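Local atomic coordinates of superoxide dismutase [Mn/Fe] (Aeropyrum pernix, PDB entry 3AK2), a protein that catalyses the dismutation of superoxide to oxygen and hydrogen peroxide at a metal centre that can be manganese or iron, here manganese. Residues Pro21-His31 and Asp165-Tyr175. Residues are numbered along the deposited sequence; the frame is centred on the assembly and turned at random.
Sequences PYIIEEIMKLH and DVWEHAYYLQY. With MN (manganese (II) ion), chain E.
His31, Asp165 and His169 converge on one manganese ion, joined by His79 and a water 2.1 Å from the metal. His31 NE2 binds the manganese at 2.2 Å; with CG anti to the backbone N (chi1 -159°), its ring reaches out from helix 25-54 to the ion. His169 turns an edge to the His31 face in an offset edge-to-face pair, planes at 68°, while its ND1 is hydrogen-bonded to Glu168 of the second subunit. Asp165 OD1 accepts from Trp167 N in an Asx turn, steadying the carboxylate whose OD2 binds the metal. The ion thus bridges the alpha-hairpin and C-terminal domains of the iron/manganese superoxide dismutase fold. Ile27 lays CG2 against Ala170 O and CD1 against Gln174 CB, and Leu173 CD1 meets Leu30 CD1 at 3.7 Å. Gln174, its chain extended, grips the loop before helix 25-54: NE2 donates to Pro21 O at 2.9 Å, and OE1 accepts the N-H of Ile24 (N to OE1 2.9 Å) from above its carbonyl plane. A leucine in place of Gln174 would probably leave Ile24 N and Pro21 O without these mates and free the loop to shift. Tyr175 OH donates in plane to a lone pair of Tyr22 O, 2.6 Å away.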
loop_
_atom_site.group_PDB
_atom_site.type_symbol
_atom_site.label_atom_id
_atom_site.label_comp_id
_atom_site.label_asym_id
_atom_site.label_seq_id
_atom_site.Cartn_x
_atom_site.Cartn_y
_atom_site.Cartn_z
ATOM N N PRO A 21 33.548 2.722 -11.492
ATOM C CA PRO A 21 32.735 1.883 -12.375
ATOM C C PRO A 21 31.447 1.337 -11.745
ATOM O O PRO A 21 30.698 0.630 -12.411
ATOM C CB PRO A 21 33.681 0.725 -12.690
ATOM C CG PRO A 21 34.472 0.566 -11.445
ATOM C CD PRO A 21 34.628 1.948 -10.853
ATOM N N TYR A 22 31.198 1.671 -10.482
ATOM C CA TYR A 22 30.118 1.048 -9.708
ATOM C C TYR A 22 28.715 1.489 -10.111
ATOM O O TYR A 22 27.795 0.672 -10.143
ATOM C CB TYR A 22 30.376 1.231 -8.213
ATOM C CG TYR A 22 31.741 0.705 -7.845
ATOM C CD1 TYR A 22 32.790 1.572 -7.536
ATOM C CD2 TYR A 22 32.000 -0.664 -7.871
ATOM C CE1 TYR A 22 34.061 1.076 -7.227
ATOM C CE2 TYR A 22 33.256 -1.166 -7.569
ATOM C CZ TYR A 22 34.278 -0.294 -7.246
ATOM O OH TYR A 22 35.520 -0.812 -6.946
ATOM N N ILE A 23 28.558 2.771 -10.426
ATOM C CA ILE A 23 27.315 3.275 -11.003
ATOM C C ILE A 23 27.677 4.168 -12.183
ATOM O O ILE A 23 28.375 5.166 -12.014
ATOM C CB ILE A 23 26.445 4.048 -9.976
ATOM C CG1 ILE A 23 26.250 3.225 -8.696
ATOM C CG2 ILE A 23 25.097 4.395 -10.595
ATOM C CD1 ILE A 23 25.587 3.983 -7.552
ATOM N N ILE A 24 27.205 3.802 -13.373
ATOM C CA ILE A 24 27.608 4.493 -14.604
ATOM C C ILE A 24 27.047 5.910 -14.728
ATOM O O ILE A 24 25.998 6.242 -14.151
ATOM C CB ILE A 24 27.273 3.683 -15.894
ATOM C CG1 ILE A 24 25.777 3.351 -15.971
ATOM C CG2 ILE A 24 28.148 2.428 -15.993
ATOM C CD1 ILE A 24 25.326 2.818 -17.327
ATOM N N GLU A 25 27.757 6.733 -15.496
ATOM C CA GLU A 25 27.405 8.132 -15.706
ATOM C C GLU A 25 25.972 8.328 -16.196
ATOM O O GLU A 25 25.280 9.230 -15.719
ATOM C CB GLU A 25 28.389 8.785 -16.685
ATOM C CG GLU A 25 28.143 10.266 -16.950
ATOM C CD GLU A 25 29.130 10.864 -17.938
ATOM O OE1 GLU A 25 29.407 10.220 -18.971
ATOM O OE2 GLU A 25 29.618 11.986 -17.683
ATOM N N GLU A 26 25.526 7.498 -17.140
ATOM C CA GLU A 26 24.197 7.698 -17.721
ATOM C C GLU A 26 23.106 7.558 -16.669
ATOM O O GLU A 26 22.133 8.313 -16.680
ATOM C CB GLU A 26 23.921 6.758 -18.895
ATOM C CG GLU A 26 22.636 7.129 -19.637
ATOM C CD GLU A 26 22.261 6.172 -20.748
ATOM O OE1 GLU A 26 21.238 6.440 -21.413
ATOM O OE2 GLU A 26 22.967 5.162 -20.955
ATOM N N ILE A 27 23.273 6.594 -15.768
ATOM C CA ILE A 27 22.331 6.428 -14.661
ATOM C C ILE A 27 22.334 7.656 -13.760
ATOM O O ILE A 27 21.283 8.221 -13.480
ATOM C CB ILE A 27 22.612 5.166 -13.828
ATOM C CG1 ILE A 27 22.255 3.916 -14.637
ATOM C CG2 ILE A 27 21.822 5.203 -12.509
ATOM C CD1 ILE A 27 22.658 2.612 -13.979
ATOM N N MET A 28 23.512 8.085 -13.325
ATOM C CA MET A 28 23.593 9.228 -12.426
ATOM C C MET A 28 22.914 10.456 -13.023
ATOM O O MET A 28 22.183 11.166 -12.327
ATOM C CB MET A 28 25.043 9.544 -12.065
ATOM C CG MET A 28 25.772 8.445 -11.301
ATOM S SD MET A 28 24.976 7.953 -9.759
ATOM C CE MET A 28 25.015 9.476 -8.815
ATOM N N LYS A 29 23.138 10.691 -14.316
ATOM C CA LYS A 29 22.564 11.849 -15.001
ATOM C C LYS A 29 21.038 11.781 -15.099
ATOM O O LYS A 29 20.349 12.726 -14.716
ATOM C CB LYS A 29 23.195 12.033 -16.386
ATOM C CG LYS A 29 22.793 13.326 -17.079
ATOM C CD LYS A 29 23.662 13.593 -18.299
ATOM C CE LYS A 29 23.377 14.965 -18.889
ATOM N NZ LYS A 29 23.836 16.063 -17.994
ATOM N N LEU A 30 20.509 10.672 -15.610
ATOM C CA LEU A 30 19.058 10.501 -15.693
ATOM C C LEU A 30 18.425 10.524 -14.311
ATOM O O LEU A 30 17.361 11.104 -14.114
ATOM C CB LEU A 30 18.703 9.185 -16.385
ATOM C CG LEU A 30 19.025 9.052 -17.872
ATOM C CD1 LEU A 30 18.921 7.597 -18.287
ATOM C CD2 LEU A 30 18.087 9.910 -18.710
ATOM N N HIS A 31 19.085 9.886 -13.357
ATOM C CA HIS A 31 18.536 9.730 -12.020
ATOM C C HIS A 31 18.329 11.090 -11.362
ATOM O O HIS A 31 17.304 11.345 -10.723
ATOM C CB HIS A 31 19.480 8.881 -11.182
ATOM C CG HIS A 31 18.827 8.237 -10.003
ATOM N ND1 HIS A 31 19.485 7.340 -9.190
ATOM C CD2 HIS A 31 17.571 8.346 -9.508
ATOM C CE1 HIS A 31 18.667 6.937 -8.234
ATOM N NE2 HIS A 31 17.496 7.526 -8.410
ATOM N N ASP A 165 18.921 3.254 -2.920
ATOM C CA ASP A 165 17.807 3.268 -3.851
ATOM C C ASP A 165 17.822 1.969 -4.644
ATOM O O ASP A 165 18.809 1.675 -5.334
ATOM C CB ASP A 165 17.975 4.457 -4.791
ATOM C CG ASP A 165 16.754 4.725 -5.645
ATOM O OD1 ASP A 165 15.748 3.980 -5.571
ATOM O OD2 ASP A 165 16.814 5.714 -6.391
ATOM N N VAL A 166 16.756 1.179 -4.527
ATOM C CA VAL A 166 16.602 -0.019 -5.353
ATOM C C VAL A 166 15.405 0.058 -6.303
ATOM O O VAL A 166 14.899 -0.968 -6.765
ATOM C CB VAL A 166 16.610 -1.340 -4.535
ATOM C CG1 VAL A 166 17.993 -1.595 -3.939
ATOM C CG2 VAL A 166 15.544 -1.332 -3.449
ATOM N N TRP A 167 14.962 1.275 -6.612
ATOM C CA TRP A 167 14.106 1.451 -7.777
ATOM C C TRP A 167 14.878 0.938 -8.983
ATOM O O TRP A 167 16.106 1.032 -9.022
ATOM C CB TRP A 167 13.762 2.914 -7.995
ATOM C CG TRP A 167 12.685 3.442 -7.099
ATOM C CD1 TRP A 167 12.705 3.504 -5.731
ATOM C CD2 TRP A 167 11.440 4.008 -7.510
ATOM N NE1 TRP A 167 11.541 4.067 -5.269
ATOM C CE2 TRP A 167 10.750 4.395 -6.339
ATOM C CE3 TRP A 167 10.837 4.228 -8.755
ATOM C CZ2 TRP A 167 9.480 4.983 -6.377
ATOM C CZ3 TRP A 167 9.580 4.815 -8.795
ATOM C CH2 TRP A 167 8.916 5.187 -7.611
ATOM N N GLU A 168 14.166 0.403 -9.965
ATOM C CA GLU A 168 14.831 -0.165 -11.134
ATOM C C GLU A 168 15.674 0.875 -11.873
ATOM O O GLU A 168 16.762 0.554 -12.356
ATOM C CB GLU A 168 13.818 -0.859 -12.045
ATOM C CG GLU A 168 13.174 -2.068 -11.363
ATOM C CD GLU A 168 12.158 -2.796 -12.215
ATOM O OE1 GLU A 168 11.350 -2.137 -12.902
ATOM O OE2 GLU A 168 12.157 -4.046 -12.170
ATOM N N HIS A 169 15.204 2.120 -11.923
ATOM C CA HIS A 169 15.958 3.187 -12.585
ATOM C C HIS A 169 17.331 3.453 -11.970
ATOM O O HIS A 169 18.176 4.086 -12.601
ATOM C CB HIS A 169 15.154 4.494 -12.689
ATOM C CG HIS A 169 14.865 5.160 -11.373
ATOM N ND1 HIS A 169 13.581 5.351 -10.912
ATOM C CD2 HIS A 169 15.682 5.714 -10.442
ATOM C CE1 HIS A 169 13.618 5.978 -9.748
ATOM N NE2 HIS A 169 14.881 6.207 -9.437
ATOM N N ALA A 170 17.547 3.000 -10.737
ATOM C CA ALA A 170 18.830 3.203 -10.073
ATOM C C ALA A 170 19.925 2.267 -10.595
ATOM O O ALA A 170 21.110 2.517 -10.370
ATOM C CB ALA A 170 18.680 3.071 -8.551
ATOM N N TYR A 171 19.542 1.206 -11.303
ATOM C CA TYR A 171 20.529 0.204 -11.699
ATOM C C TYR A 171 20.324 -0.464 -13.057
ATOM O O TYR A 171 21.266 -1.059 -13.585
ATOM C CB TYR A 171 20.652 -0.875 -10.618
ATOM C CG TYR A 171 19.373 -1.637 -10.333
ATOM C CD1 TYR A 171 18.993 -2.729 -11.117
ATOM C CD2 TYR A 171 18.545 -1.267 -9.272
ATOM C CE1 TYR A 171 17.819 -3.431 -10.853
ATOM C CE2 TYR A 171 17.372 -1.967 -8.999
ATOM C CZ TYR A 171 17.013 -3.038 -9.794
ATOM O OH TYR A 171 15.862 -3.733 -9.513
ATOM N N TYR A 172 19.119 -0.383 -13.619
ATOM C CA TYR A 172 18.760 -1.235 -14.763
ATOM C C TYR A 172 19.647 -1.079 -15.994
ATOM O O TYR A 172 19.996 -2.071 -16.634
ATOM C CB TYR A 172 17.288 -1.089 -15.155
ATOM C CG TYR A 172 16.697 -2.397 -15.623
ATOM C CD1 TYR A 172 16.081 -3.263 -14.721
ATOM C CD2 TYR A 172 16.782 -2.790 -16.961
ATOM C CE1 TYR A 172 15.555 -4.478 -15.137
ATOM C CE2 TYR A 172 16.256 -4.004 -17.385
ATOM C CZ TYR A 172 15.642 -4.839 -16.470
ATOM O OH TYR A 172 15.120 -6.041 -16.894
ATOM N N LEU A 173 20.025 0.150 -16.329
ATOM C CA LEU A 173 20.850 0.371 -17.519
ATOM C C LEU A 173 22.187 -0.361 -17.462
ATOM O O LEU A 173 22.720 -0.768 -18.500
ATOM C CB LEU A 173 21.075 1.863 -17.761
ATOM C CG LEU A 173 19.897 2.684 -18.291
ATOM C CD1 LEU A 173 20.298 4.143 -18.386
ATOM C CD2 LEU A 173 19.415 2.179 -19.645
ATOM N N GLN A 174 22.714 -0.529 -16.251
ATOM C CA GLN A 174 24.015 -1.154 -16.038
ATOM C C GLN A 174 23.900 -2.624 -15.637
ATOM O O GLN A 174 24.564 -3.492 -16.212
ATOM C CB GLN A 174 24.779 -0.379 -14.961
ATOM C CG GLN A 174 26.171 -0.909 -14.648
ATOM C CD GLN A 174 26.913 -0.026 -13.667
ATOM O OE1 GLN A 174 26.431 1.040 -13.290
ATOM N NE2 GLN A 174 28.096 -0.464 -13.251
ATOM N N TYR A 175 23.054 -2.894 -14.647
ATOM C CA TYR A 175 22.966 -4.213 -14.028
ATOM C C TYR A 175 21.783 -5.038 -14.522
ATOM O O TYR A 175 21.644 -6.207 -14.151
ATOM C CB TYR A 175 22.919 -4.071 -12.501
ATOM C CG TYR A 175 24.193 -3.504 -11.912
ATOM C CD1 TYR A 175 25.281 -4.330 -11.634
ATOM C CD2 TYR A 175 24.318 -2.139 -11.647
ATOM C CE1 TYR A 175 26.457 -3.816 -11.103
ATOM C CE2 TYR A 175 25.488 -1.616 -11.111
ATOM C CZ TYR A 175 26.552 -2.461 -10.844
ATOM O OH TYR A 175 27.715 -1.953 -10.318
HETATM MN MN MN E . 15.604 6.937 -7.476
HETATM O O HOH W 1 13.948 6.151 -6.410
#